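Local coordinates for GTPase activator-like protein (Chaetomium thermophilum, PDB 5HIU) that probably acts as a GTPase activator, as expected for TSC2, of which this chain is the all-helical N-terminal part, at residues A121-L125 and T126-R130; W82-L85 and I86-K90; V318-K321 and L322-T326; R360-N363 and S364-G368. All blocks are in the same frame, centred on the assembly; numbering follows the deposited sequence.

Interaction 1: A121-L125 and T126-R130; sequences ALEQL and TNHGR
His128 folds its backbone onto Glu123 where helix 115-126 ends, in a Schellman motif whose C-prime residue is Asn127, with positive phi. The outer bond of the motif is the short one, His128 N to Glu123 O at 2.7 Å; the inner one, Asn127 N to Gln124 O at 3.3 Å, is weak. Just before it, Thr126 N still makes the regular helical bond to Leu122 O, at 2.9 Å.

The hydroxyl of Thr126 has three polar neighbours. Its chi1 of 60° puts OG1 between its own N and carbonyl carbon, turned back toward the carbonyls of the last turn, 2.9 Å from Leu122 O and 3.1 Å from Glu123 O. One proton has to choose between these two, and the model does not say which wins. OG1 also accepts from Gly129 N at 3.0 Å, an ST motif, so a buried hydroxyl joins the last turn to the departing chain. The methyl CG2 instead turns to CD1 of Leu122, beside Met139 of helix 139-163.

On the more open flank the extended Glu123 side chain crosses His128, with carboxylate and ring planes 30° apart. Its OE1 is taken by Gln186 NE2, while OE2 uses its anti lone pair for Gln124 NE2 at 3.3 Å, OE2 lying close to the amide plane of Gln124. Outside the motif, Leu125 O accepts from Arg99 NH1 and Gly129 O from Asn198 ND2. The Gln124 amide stands nearly perpendicular to the imidazole, at 85°, with its NE2 3.8 Å from His128 NE2.

Interaction 2: W82-L85 and I86-K90; sequences WELL and IECVK
Ile86 brings its longer branch against the carbonyl oxygen of Trp82, one turn back on helix 75-89. With CG1 anti to the carbonyl carbon (chi1 -82°), both CG1 and CD1 of Ile86 come to 3.2 Å from Trp82 O, which also accepts the backbone proton of Ile86 N at 2.8 Å. Two residues on, Cys88 SG lies 3.1 Å from Leu84 O, with Leu84 CD1 farther from that sulfur at 4.2 Å. Val89 N to Leu85 O, at 2.9 Å, continues the helical bonding.

These are the buried faces. Helix 115-126 covers Trp82 and Ile86: the Trp82 ring meets that of Tyr117, the two nearly parallel, and its NE1 proton goes to Asp114. Leu84, Leu85 and Val89 press on helix 59-65, the last two on Trp62, while Leu84 also touches Leu46 of helix 36-52 and Cys88 touches Val58.

The remaining strip is looser. Glu87 N to Glu83 O, at 3.3 Å, is a weak bond, and the two glutamates are partly exposed, both leaning on Arg47 of helix 36-52. Glu87 bends at chi2 (-52°), and Lys90 NZ forms a salt bridge with its OE2 at 2.7 Å, reaching it on the syn side, 24° out of the carboxylate plane. Such an amphipathic helix, greasy along the faces turned to its neighbours and charged along the strip between them, is what an alpha solenoid is built from.

Interaction 3: V318-K321 and L322-T326; sequences VLQK and LLRKT
The side chains of Gln320 and Arg324 run side by side, pointing the same way, with amide and guanidinium planes 81° apart. NE2 of Gln320 approaches the guanidinium obliquely, 3.6 Å from Arg324 NH2; both are donors, so this is contact without a bond. Lower down, CG of Arg324 passes 3.5 Å from Gln320 O.

Beneath them helix 302-322 gives out. Leu323 N still reaches Leu319 O at 2.7 Å, and with its CG anti to the carbonyl carbon (chi1 -73°) Leu323 also settles that CG 3.2 Å from the same oxygen. Arg324 N then turns to Lys321 O at 3.2 Å, coming from 58° above the carbonyl plane, and a type I turn from Leu322 to Lys325 closes with Lys325 N on Leu322 O. Lys321 NZ and Lys325 NZ stand 4.6 Å apart, a like-charged pair that may be mildly unfavourable, though Lys321 also makes a cation-pi contact with Trp270.

Among the neighbours, Val318 and Leu322 pack against helices 266-277 and 281-294, Leu319 packs between helix 281-294 and Leu361 of helix 352-366, and Gln320, Leu323 and Arg324 lie on helix 352-366.

Interaction 4: R360-N363 and S364-G368; sequences RLIN and SLFHG
Phe366 N to Ile362 O at 3.2 Å, His367 N to Asn363 O, also 3.2 Å, and Leu365 N to Leu361 O at 3.0 Å are the last backbone bonds of helix 352-366, i to i+4 pairs of its C-terminal turn, before His367 leaves helical geometry.

The side chains follow the same spacing, pairing four residues apart as neighbours along one face of a helix do. Ile362 and Phe366 run alongside each other, and Ile362 CG2 meets the phenyl at its edge, in the ring plane, 3.6 Å from Phe366 CE2. Ile362 O lies at the ring edge too, 3.3 Å from Phe366 CD2. Leu361 and Leu365 pair in the same way, Leu361 CD2 to Leu365 CD1 at 4.0 Å. Ser364 turns its OG inward (chi1 65°) to the carbonyl of Leu361; the modelled separation is too short to be trusted in detail.

Phe366 meets Trp382 edge-to-face and also touches the ring of Phe386, while Ile362 packs on helix 383-391. Helix 423-441 receives Asn363 ND2 at Gln426 OE1 and gives Arg433 NE to Phe366 O, whereas Leu361 faces helix 302-322 and Leu365 packs on the segment around Asn374 and Ile376.

How the interactions relate
The four contacts form two pairs, one on either side of the chain's centre. Interactions 1 and 2 have centres about 11 Å apart and touch where Val89 meets Gln124 and Leu125: CB of Val89 lies 3.7 Å from Leu125 CD1. Interactions 3 and 4, about 10 Å apart between centres, touch through Gln320, which packs on Arg360 and Ser364, and through CD1 of Leu323, 3.7 Å from Leu361 CD2. Between the pairs the centres lie from about 40 Å apart (interactions 1 and 3) to about 59 Å (2 and 4). Each pair brings together the C-terminal ends of two helices packed side by side (75-89 with 115-126, 302-322 with 352-366), consistent with an elongated alpha solenoid.

Interaction 1: A121-L125 and T126-R130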
loop_
_atom_site.group_PDB
_atom_site.type_symbol
_atom_site.label_atom_id
_atom_site.label_comp_id
_atom_site.label_asym_id
_atom_site.label_seq_id
_atom_site.Cartn_x
_atom_site.Cartn_y
_atom_site.Cartn_z
ATOM N N ALA A 121 -1.947 -24.146 -3.183
ATOM C CA ALA A 121 -1.143 -24.877 -4.132
ATOM C C ALA A 121 -0.035 -23.994 -4.627
ATOM O O ALA A 121 1.146 -24.370 -4.583
ATOM C CB ALA A 121 -1.980 -25.348 -5.302
ATOM N N LEU A 122 -0.399 -22.812 -5.095
ATOM C CA LEU A 122 0.612 -21.949 -5.676
ATOM C C LEU A 122 1.662 -21.591 -4.620
ATOM O O LEU A 122 2.859 -21.680 -4.858
ATOM C CB LEU A 122 -0.020 -20.704 -6.270
ATOM C CG LEU A 122 0.961 -19.804 -7.022
ATOM C CD1 LEU A 122 1.704 -20.556 -8.121
ATOM C CD2 LEU A 122 0.215 -18.635 -7.626
ATOM N N GLU A 123 1.185 -21.221 -3.440
ATOM C CA GLU A 123 2.042 -20.898 -2.328
ATOM C C GLU A 123 3.027 -22.030 -2.067
ATOM O O GLU A 123 4.220 -21.770 -1.904
ATOM C CB GLU A 123 1.174 -20.608 -1.107
ATOM C CG GLU A 123 1.866 -20.648 0.240
ATOM C CD GLU A 123 0.864 -20.509 1.372
ATOM O OE1 GLU A 123 0.243 -19.436 1.444
ATOM O OE2 GLU A 123 0.680 -21.471 2.163
ATOM N N GLN A 124 2.537 -23.274 -2.049
ATOM C CA GLN A 124 3.388 -24.433 -1.809
ATOM C C GLN A 124 4.266 -24.754 -2.981
ATOM O O GLN A 124 5.387 -25.174 -2.791
ATOM C CB GLN A 124 2.566 -25.663 -1.474
ATOM C CG GLN A 124 1.823 -25.545 -0.158
ATOM C CD GLN A 124 2.739 -25.266 1.030
ATOM O OE1 GLN A 124 3.712 -25.991 1.276
ATOM N NE2 GLN A 124 2.420 -24.208 1.782
ATOM N N LEU A 125 3.762 -24.570 -4.194
ATOM C CA LEU A 125 4.564 -24.803 -5.392
ATOM C C LEU A 125 5.774 -23.888 -5.381
ATOM O O LEU A 125 6.894 -24.311 -5.681
ATOM C CB LEU A 125 3.743 -24.557 -6.663
ATOM C CG LEU A 125 4.432 -24.859 -7.995
ATOM C CD1 LEU A 125 4.764 -26.337 -8.066
ATOM C CD2 LEU A 125 3.622 -24.441 -9.221
ATOM N N THR A 126 5.543 -22.631 -5.027
ATOM C CA THR A 126 6.595 -21.621 -5.060
ATOM C C THR A 126 7.417 -21.571 -3.769
ATOM O O THR A 126 8.449 -20.900 -3.732
ATOM C CB THR A 126 6.001 -20.225 -5.296
ATOM O OG1 THR A 126 5.087 -19.914 -4.233
ATOM C CG2 THR A 126 5.258 -20.171 -6.611
ATOM N N ASN A 127 6.961 -22.265 -2.719
ATOM C CA ASN A 127 7.608 -22.215 -1.412
ATOM C C ASN A 127 7.477 -20.813 -0.833
ATOM O O ASN A 127 8.446 -20.202 -0.422
ATOM C CB ASN A 127 9.081 -22.613 -1.529
ATOM C CG ASN A 127 9.801 -22.595 -0.201
ATOM O OD1 ASN A 127 9.226 -22.860 0.847
ATOM N ND2 ASN A 127 11.075 -22.294 -0.244
ATOM N N HIS A 128 6.257 -20.304 -0.827
ATOM C CA HIS A 128 5.958 -18.951 -0.349
ATOM C C HIS A 128 6.655 -17.889 -1.174
ATOM O O HIS A 128 7.157 -16.922 -0.653
ATOM C CB HIS A 128 6.267 -18.821 1.148
ATOM C CG HIS A 128 5.533 -19.824 1.971
ATOM N ND1 HIS A 128 4.208 -19.669 2.309
ATOM C CD2 HIS A 128 5.906 -21.038 2.447
ATOM C CE1 HIS A 128 3.804 -20.727 2.989
ATOM N NE2 HIS A 128 4.816 -21.574 3.090
ATOM N N GLY A 129 6.679 -18.090 -2.479
ATOM C CA GLY A 129 7.042 -17.035 -3.418
ATOM C C GLY A 129 8.490 -17.075 -3.819
ATOM O O GLY A 129 8.917 -16.272 -4.633
ATOM N N ARG A 130 9.230 -18.032 -3.259
ATOM C CA ARG A 130 10.676 -18.100 -3.404
ATOM C C ARG A 130 11.071 -18.654 -4.729
ATOM O O ARG A 130 12.027 -18.186 -5.312
ATOM C CB ARG A 130 11.282 -18.981 -2.319
ATOM C CG ARG A 130 11.197 -18.348 -0.945
ATOM C CD ARG A 130 11.749 -19.266 0.127
ATOM N NE ARG A 130 11.655 -18.664 1.450
ATOM C CZ ARG A 130 12.610 -17.946 2.042
ATOM N NH1 ARG A 130 13.789 -17.711 1.463
ATOM N NH2 ARG A 130 12.377 -17.449 3.246
#

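Interaction 2: W82-L85 and I86-K90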
loop_
_atom_site.group_PDB
_atom_site.type_symbol
_atom_site.label_atom_id
_atom_site.label_comp_id
_atom_site.label_asym_id
_atom_site.label_seq_id
_atom_site.Cartn_x
_atom_site.Cartn_y
_atom_site.Cartn_z
ATOM N N TRP A 82 -7.507 -31.744 -4.969
ATOM C CA TRP A 82 -6.713 -30.561 -4.633
ATOM C C TRP A 82 -5.767 -30.841 -3.501
ATOM O O TRP A 82 -4.629 -30.405 -3.497
ATOM C CB TRP A 82 -7.599 -29.418 -4.184
ATOM C CG TRP A 82 -8.150 -28.612 -5.244
ATOM C CD1 TRP A 82 -9.459 -28.451 -5.535
ATOM C CD2 TRP A 82 -7.432 -27.805 -6.148
ATOM N NE1 TRP A 82 -9.612 -27.591 -6.580
ATOM C CE2 TRP A 82 -8.374 -27.179 -6.984
ATOM C CE3 TRP A 82 -6.079 -27.556 -6.358
ATOM C CZ2 TRP A 82 -8.008 -26.314 -8.007
ATOM C CZ3 TRP A 82 -5.715 -26.698 -7.378
ATOM C CH2 TRP A 82 -6.679 -26.088 -8.189
ATOM N N GLU A 83 -6.261 -31.561 -2.522
ATOM C CA GLU A 83 -5.461 -31.885 -1.360
ATOM C C GLU A 83 -4.324 -32.816 -1.694
ATOM O O GLU A 83 -3.262 -32.765 -1.067
ATOM C CB GLU A 83 -6.345 -32.478 -0.294
ATOM C CG GLU A 83 -7.378 -31.469 0.141
ATOM C CD GLU A 83 -8.276 -31.985 1.211
ATOM O OE1 GLU A 83 -8.797 -33.124 1.060
ATOM O OE2 GLU A 83 -8.453 -31.210 2.178
ATOM N N LEU A 84 -4.546 -33.658 -2.694
ATOM C CA LEU A 84 -3.540 -34.586 -3.127
ATOM C C LEU A 84 -2.510 -33.829 -3.945
ATOM O O LEU A 84 -1.315 -34.115 -3.846
ATOM C CB LEU A 84 -4.176 -35.707 -3.939
ATOM C CG LEU A 84 -3.252 -36.571 -4.795
ATOM C CD1 LEU A 84 -2.383 -37.453 -3.912
ATOM C CD2 LEU A 84 -4.086 -37.405 -5.752
ATOM N N LEU A 85 -2.980 -32.877 -4.758
ATOM C CA LEU A 85 -2.094 -32.092 -5.627
ATOM C C LEU A 85 -1.212 -31.160 -4.787
ATOM O O LEU A 85 -0.028 -30.971 -5.062
ATOM C CB LEU A 85 -2.904 -31.297 -6.659
ATOM C CG LEU A 85 -3.667 -32.077 -7.742
ATOM C CD1 LEU A 85 -4.366 -31.113 -8.695
ATOM C CD2 LEU A 85 -2.775 -33.015 -8.552
ATOM N N ILE A 86 -1.808 -30.604 -3.753
ATOM C CA ILE A 86 -1.118 -29.733 -2.824
ATOM C C ILE A 86 0.046 -30.459 -2.176
ATOM O O ILE A 86 1.149 -29.907 -2.061
ATOM C CB ILE A 86 -2.112 -29.219 -1.765
ATOM C CG1 ILE A 86 -2.873 -28.043 -2.344
ATOM C CG2 ILE A 86 -1.412 -28.795 -0.490
ATOM C CD1 ILE A 86 -4.188 -27.804 -1.681
ATOM N N GLU A 87 -0.185 -31.698 -1.762
ATOM C CA GLU A 87 0.901 -32.484 -1.189
ATOM C C GLU A 87 1.940 -32.805 -2.238
ATOM O O GLU A 87 3.116 -32.836 -1.921
ATOM C CB GLU A 87 0.396 -33.767 -0.513
ATOM C CG GLU A 87 -0.350 -33.524 0.787
ATOM C CD GLU A 87 0.433 -32.655 1.758
ATOM O OE1 GLU A 87 1.423 -33.157 2.325
ATOM O OE2 GLU A 87 0.066 -31.468 1.952
ATOM N N CYS A 88 1.515 -33.026 -3.482
ATOM C CA CYS A 88 2.446 -33.356 -4.561
ATOM C C CYS A 88 3.405 -32.211 -4.911
ATOM O O CYS A 88 4.597 -32.433 -5.081
ATOM C CB CYS A 88 1.692 -33.825 -5.808
ATOM S SG CYS A 88 0.889 -35.433 -5.592
ATOM N N VAL A 89 2.905 -30.990 -5.020
ATOM C CA VAL A 89 3.773 -29.891 -5.424
ATOM C C VAL A 89 4.914 -29.670 -4.442
ATOM O O VAL A 89 5.936 -29.153 -4.830
ATOM C CB VAL A 89 3.017 -28.574 -5.649
ATOM C CG1 VAL A 89 2.099 -28.700 -6.847
ATOM C CG2 VAL A 89 2.233 -28.151 -4.413
ATOM N N LYS A 90 4.741 -30.073 -3.184
ATOM C CA LYS A 90 5.781 -29.943 -2.154
ATOM C C LYS A 90 7.045 -30.727 -2.499
ATOM O O LYS A 90 8.142 -30.307 -2.158
ATOM C CB LYS A 90 5.238 -30.356 -0.779
ATOM C CG LYS A 90 4.236 -29.360 -0.214
ATOM C CD LYS A 90 3.345 -29.944 0.871
ATOM C CE LYS A 90 2.352 -28.882 1.343
ATOM N NZ LYS A 90 1.456 -29.258 2.479
#

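Interaction 3: V318-K321 and L322-T326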
loop_
_atom_site.group_PDB
_atom_site.type_symbol
_atom_site.label_atom_id
_atom_site.label_comp_id
_atom_site.label_asym_id
_atom_site.label_seq_id
_atom_site.Cartn_x
_atom_site.Cartn_y
_atom_site.Cartn_z
ATOM N N VAL A 318 2.568 14.899 4.857
ATOM C CA VAL A 318 3.791 14.236 4.439
ATOM C C VAL A 318 4.911 15.258 4.375
ATOM O O VAL A 318 6.054 14.954 4.706
ATOM C CB VAL A 318 3.606 13.501 3.081
ATOM C CG1 VAL A 318 4.938 13.095 2.496
ATOM C CG2 VAL A 318 2.729 12.273 3.257
ATOM N N LEU A 319 4.565 16.476 3.965
ATOM C CA LEU A 319 5.543 17.566 3.889
ATOM C C LEU A 319 6.041 17.955 5.270
ATOM O O LEU A 319 7.220 18.165 5.476
ATOM C CB LEU A 319 4.971 18.795 3.160
ATOM C CG LEU A 319 5.003 18.678 1.630
ATOM C CD1 LEU A 319 4.161 19.751 0.925
ATOM C CD2 LEU A 319 6.438 18.718 1.145
ATOM N N GLN A 320 5.138 18.049 6.221
ATOM C CA GLN A 320 5.538 18.398 7.567
ATOM C C GLN A 320 6.524 17.375 8.072
ATOM O O GLN A 320 7.480 17.705 8.729
ATOM C CB GLN A 320 4.323 18.438 8.474
ATOM C CG GLN A 320 4.649 18.651 9.933
ATOM C CD GLN A 320 3.399 18.910 10.746
ATOM O OE1 GLN A 320 2.443 19.562 10.287
ATOM N NE2 GLN A 320 3.386 18.397 11.959
ATOM N N LYS A 321 6.278 16.121 7.752
ATOM C CA LYS A 321 7.160 15.038 8.163
ATOM C C LYS A 321 8.469 15.085 7.349
ATOM O O LYS A 321 9.560 15.024 7.915
ATOM C CB LYS A 321 6.419 13.709 8.014
ATOM C CG LYS A 321 7.067 12.513 8.689
ATOM C CD LYS A 321 7.161 12.612 10.207
ATOM C CE LYS A 321 8.012 11.470 10.775
ATOM N NZ LYS A 321 8.494 11.725 12.164
ATOM N N LEU A 322 8.358 15.261 6.034
ATOM C CA LEU A 322 9.535 15.358 5.199
ATOM C C LEU A 322 10.452 16.493 5.610
ATOM O O LEU A 322 11.647 16.288 5.754
ATOM C CB LEU A 322 9.159 15.526 3.726
ATOM C CG LEU A 322 10.312 15.316 2.726
ATOM C CD1 LEU A 322 11.160 14.092 3.053
ATOM C CD2 LEU A 322 9.784 15.175 1.310
ATOM N N LEU A 323 9.889 17.676 5.833
ATOM C CA LEU A 323 10.668 18.863 6.177
ATOM C C LEU A 323 11.483 18.773 7.470
ATOM O O LEU A 323 12.278 19.660 7.733
ATOM C CB LEU A 323 9.761 20.079 6.274
ATOM C CG LEU A 323 9.260 20.598 4.930
ATOM C CD1 LEU A 323 7.998 21.414 5.125
ATOM C CD2 LEU A 323 10.321 21.429 4.232
ATOM N N ARG A 324 11.289 17.746 8.291
ATOM C CA ARG A 324 12.170 17.543 9.439
ATOM C C ARG A 324 13.440 16.791 9.045
ATOM O O ARG A 324 14.331 16.573 9.884
ATOM C CB ARG A 324 11.476 16.735 10.513
ATOM C CG ARG A 324 10.113 17.231 10.927
ATOM C CD ARG A 324 9.593 16.293 11.996
ATOM N NE ARG A 324 8.240 16.640 12.386
ATOM C CZ ARG A 324 7.922 17.679 13.148
ATOM N NH1 ARG A 324 8.869 18.492 13.612
ATOM N NH2 ARG A 324 6.643 17.913 13.443
ATOM N N LYS A 325 13.528 16.379 7.784
ATOM C CA LYS A 325 14.658 15.597 7.332
ATOM C C LYS A 325 15.771 16.431 6.705
ATOM O O LYS A 325 15.592 17.613 6.390
ATOM C CB LYS A 325 14.179 14.528 6.369
ATOM C CG LYS A 325 13.024 13.698 6.902
ATOM C CD LYS A 325 13.349 12.981 8.202
ATOM C CE LYS A 325 12.125 12.234 8.680
ATOM N NZ LYS A 325 12.421 11.357 9.835
ATOM N N THR A 326 16.926 15.777 6.555
ATOM C CA THR A 326 18.191 16.398 6.129
ATOM C C THR A 326 18.839 15.583 5.012
ATOM O O THR A 326 18.742 14.356 5.006
ATOM C CB THR A 326 19.215 16.410 7.279
ATOM O OG1 THR A 326 19.492 15.058 7.667
ATOM C CG2 THR A 326 18.694 17.210 8.479
#

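Interaction 4: R360-N363 and S364-G368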
loop_
_atom_site.group_PDB
_atom_site.type_symbol
_atom_site.label_atom_id
_atom_site.label_comp_id
_atom_site.label_asym_id
_atom_site.label_seq_id
_atom_site.Cartn_x
_atom_site.Cartn_y
_atom_site.Cartn_z
ATOM N N ARG A 360 0.377 24.130 11.395
ATOM C CA ARG A 360 1.173 23.104 12.089
ATOM C C ARG A 360 2.474 22.840 11.343
ATOM O O ARG A 360 3.521 22.656 11.953
ATOM C CB ARG A 360 0.362 21.810 12.341
ATOM C CG ARG A 360 1.216 20.582 12.689
ATOM C CD ARG A 360 0.673 19.658 13.773
ATOM N NE ARG A 360 -0.704 19.233 13.505
ATOM C CZ ARG A 360 -1.718 19.334 14.372
ATOM N NH1 ARG A 360 -1.533 19.809 15.608
ATOM N NH2 ARG A 360 -2.932 18.934 14.010
ATOM N N LEU A 361 2.399 22.859 10.023
ATOM C CA LEU A 361 3.580 22.751 9.171
ATOM C C LEU A 361 4.525 23.905 9.475
ATOM O O LEU A 361 5.664 23.698 9.903
ATOM C CB LEU A 361 3.170 22.771 7.687
ATOM C CG LEU A 361 4.229 22.367 6.667
ATOM C CD1 LEU A 361 3.565 21.799 5.432
ATOM C CD2 LEU A 361 5.170 23.505 6.285
ATOM N N ILE A 362 4.016 25.121 9.310
ATOM C CA ILE A 362 4.800 26.325 9.548
ATOM C C ILE A 362 5.374 26.281 10.960
ATOM O O ILE A 362 6.539 26.585 11.167
ATOM C CB ILE A 362 3.982 27.613 9.299
ATOM C CG1 ILE A 362 3.555 27.703 7.820
ATOM C CG2 ILE A 362 4.802 28.851 9.650
ATOM C CD1 ILE A 362 2.582 28.834 7.528
ATOM N N ASN A 363 4.595 25.833 11.926
ATOM C CA ASN A 363 5.123 25.723 13.277
ATOM C C ASN A 363 6.253 24.723 13.413
ATOM O O ASN A 363 7.105 24.881 14.269
ATOM C CB ASN A 363 4.024 25.371 14.253
ATOM C CG ASN A 363 3.362 26.590 14.819
ATOM O OD1 ASN A 363 4.039 27.474 15.333
ATOM N ND2 ASN A 363 2.039 26.655 14.734
ATOM N N SER A 364 6.263 23.697 12.577
ATOM C CA SER A 364 7.341 22.724 12.620
ATOM C C SER A 364 8.590 23.235 11.906
ATOM O O SER A 364 9.686 22.707 12.122
ATOM C CB SER A 364 6.909 21.408 11.988
ATOM O OG SER A 364 6.654 21.616 10.617
ATOM N N LEU A 365 8.419 24.226 11.034
ATOM C CA LEU A 365 9.554 24.922 10.417
ATOM C C LEU A 365 10.313 25.846 11.379
ATOM O O LEU A 365 11.531 25.914 11.329
ATOM C CB LEU A 365 9.089 25.738 9.227
ATOM C CG LEU A 365 8.680 24.940 8.012
ATOM C CD1 LEU A 365 8.277 25.924 6.933
ATOM C CD2 LEU A 365 9.790 24.022 7.511
ATOM N N PHE A 366 9.601 26.568 12.235
ATOM C CA PHE A 366 10.250 27.496 13.136
ATOM C C PHE A 366 10.780 26.808 14.383
ATOM O O PHE A 366 11.660 27.346 15.058
ATOM C CB PHE A 366 9.304 28.632 13.510
ATOM C CG PHE A 366 9.113 29.636 12.416
ATOM C CD1 PHE A 366 9.990 30.699 12.276
ATOM C CD2 PHE A 366 8.060 29.522 11.531
ATOM C CE1 PHE A 366 9.822 31.624 11.261
ATOM C CE2 PHE A 366 7.884 30.442 10.518
ATOM C CZ PHE A 366 8.766 31.497 10.379
ATOM N N HIS A 367 10.235 25.638 14.704
ATOM C CA HIS A 367 10.726 24.826 15.827
ATOM C C HIS A 367 10.717 23.360 15.430
ATOM O O HIS A 367 9.680 22.824 15.088
ATOM C CB HIS A 367 9.857 25.033 17.079
ATOM C CG HIS A 367 10.544 24.672 18.365
ATOM N ND1 HIS A 367 10.162 25.191 19.584
ATOM C CD2 HIS A 367 11.603 23.864 18.619
ATOM C CE1 HIS A 367 10.944 24.707 20.534
ATOM N NE2 HIS A 367 11.828 23.900 19.974
ATOM N N GLY A 368 11.874 22.720 15.448
ATOM C CA GLY A 368 11.947 21.300 15.143
ATOM C C GLY A 368 13.351 20.771 15.289
ATOM O O GLY A 368 13.619 19.630 14.931
#